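Local structure of hypothetical protein (Neisseria meningitidis, 2I45) at residues Q10-I15 against L33-G38. The protein is of unknown function but carries a cupin domain, a small beta-barrel fold that in many relatives holds a metal ion or small molecule. Sequence-based numbering, arbitrary orientation.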
# COMPACT_ATOMS: atom_id res chain seq x y z
N GLN B 10 7.79 12.33 1.59
CA GLN B 10 8.03 13.32 2.59
C GLN B 10 7.97 12.75 4.05
O GLN B 10 8.82 13.13 4.86
CB GLN B 10 7.22 14.60 2.34
CG GLN B 10 6.00 14.73 3.21
CD GLN B 10 5.02 15.79 2.72
OE1 GLN B 10 4.03 16.08 3.42
NE2 GLN B 10 5.28 16.37 1.52
N HIS B 11 7.03 11.85 4.38
CA HIS B 11 7.07 11.23 5.73
C HIS B 11 8.38 10.45 6.01
O HIS B 11 8.96 10.48 7.12
CB HIS B 11 5.87 10.31 5.97
CG HIS B 11 4.65 11.02 6.44
ND1 HIS B 11 4.18 10.90 7.72
CD2 HIS B 11 3.81 11.87 5.82
CE1 HIS B 11 3.10 11.65 7.87
NE2 HIS B 11 2.85 12.26 6.74
N LEU B 12 8.84 9.74 5.00
CA LEU B 12 10.01 8.95 5.18
C LEU B 12 11.22 9.86 5.35
O LEU B 12 11.92 9.74 6.34
CB LEU B 12 10.19 7.97 4.02
CG LEU B 12 9.80 6.49 3.95
CD1 LEU B 12 8.65 6.07 4.88
CD2 LEU B 12 9.45 6.22 2.47
N ALA B 13 11.46 10.76 4.39
CA ALA B 13 12.54 11.74 4.51
C ALA B 13 12.69 12.33 5.92
O ALA B 13 13.81 12.62 6.33
CB ALA B 13 12.41 12.85 3.46
N ALA B 14 11.58 12.46 6.68
CA ALA B 14 11.62 13.02 8.06
C ALA B 14 12.24 12.08 9.08
O ALA B 14 12.66 12.50 10.16
CB ALA B 14 10.21 13.42 8.53
N ILE B 15 12.29 10.80 8.73
CA ILE B 15 12.76 9.79 9.65
C ILE B 15 14.17 9.42 9.22
O ILE B 15 14.39 8.89 8.15
CB ILE B 15 11.75 8.59 9.80
CG1 ILE B 15 12.41 7.26 9.56
CG2 ILE B 15 10.60 8.69 8.81
CD1 ILE B 15 13.11 6.71 10.76
N LEU B 33 5.90 3.42 9.14
CA LEU B 33 6.98 3.80 8.19
C LEU B 33 8.26 3.66 8.97
O LEU B 33 8.38 4.21 10.06
CB LEU B 33 6.85 5.23 7.64
CG LEU B 33 5.49 5.73 7.13
CD1 LEU B 33 5.39 7.22 6.94
CD2 LEU B 33 5.12 5.05 5.91
N VAL B 34 9.20 2.88 8.43
CA VAL B 34 10.41 2.51 9.14
C VAL B 34 11.45 2.31 8.13
O VAL B 34 11.14 1.98 7.00
CB VAL B 34 10.34 1.12 9.70
CG1 VAL B 34 11.12 1.05 11.00
CG2 VAL B 34 8.94 0.68 9.81
N LYS B 35 12.71 2.45 8.52
CA LYS B 35 13.76 2.19 7.57
C LYS B 35 14.52 1.03 8.12
O LYS B 35 14.69 0.97 9.28
CB LYS B 35 14.60 3.42 7.39
CG LYS B 35 13.83 4.55 6.70
CD LYS B 35 14.76 5.73 6.22
CE LYS B 35 13.94 6.86 5.63
NZ LYS B 35 14.76 8.03 5.11
N LEU B 36 14.97 0.11 7.25
CA LEU B 36 15.66 -1.15 7.55
C LEU B 36 17.06 -1.24 6.96
O LEU B 36 17.27 -0.87 5.77
CB LEU B 36 14.87 -2.27 6.90
CG LEU B 36 13.89 -2.99 7.80
CD1 LEU B 36 13.21 -2.13 8.92
CD2 LEU B 36 12.89 -3.68 6.95
N LEU B 37 17.99 -1.77 7.77
CA LEU B 37 19.37 -2.04 7.38
C LEU B 37 19.83 -3.27 8.19
O LEU B 37 19.38 -3.45 9.32
CB LEU B 37 20.23 -0.83 7.65
CG LEU B 37 21.63 -0.89 7.00
CD1 LEU B 37 21.60 -1.23 5.54
CD2 LEU B 37 22.38 0.41 7.16
N GLY B 38 20.68 -4.13 7.62
CA GLY B 38 21.02 -5.45 8.21
C GLY B 38 19.78 -6.18 8.72
O GLY B 38 18.78 -6.18 8.03
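With CG anti to its own carbonyl carbon (chi1 -68°) and every later bond of the chain trans, K35 extends fully from strand 29-37 toward segment 10-15. The same setting of the first torsion in L33 (chi1 -46°), together with chi2 of 165°, turns CD1 toward H11 and CD2 toward L12 CD1. The ammonium group of K35 arrives beside the carbonyls of L12 and I15: K35 NZ makes a weak hydrogen bond of 3.2 Å to I15 O, and it lies 3.5 Å from L12 O, which already accepts the backbone N-H of I15. The methylene part of the lysine runs past I15 in the opposite direction, with K35 CG 4.2 Å from I15 CG1, while its CE lies near L12 CB. Two residues back along the strand, on the same face, L33 meets the helix through carbon alone. L33 CD1 rests 3.3 Å from H11 CB and approaches the imidazole obliquely, whereas L12 CD1 comes to 3.4 Å from L33 CB, the two leucine side chains crossing at about a right angle. H11 offers chiefly its root here, because its ring leads away from the strand and ND1 makes a weak hydrogen bond to E22 on strand 22-26. I24 and V96 of the flanking strands also touch L33, and S94 lies against both L12 and K35, which seats the short N-terminal helix on the five-stranded sheet of the cupin fold. The chemistry thus divides along the strand: at one end L33 packs on L12 and the CB of H11, while at the K35 end the ammonium group lies by two backbone carbonyl oxygens, one bonded weakly, whose partial negative charge would probably favour it.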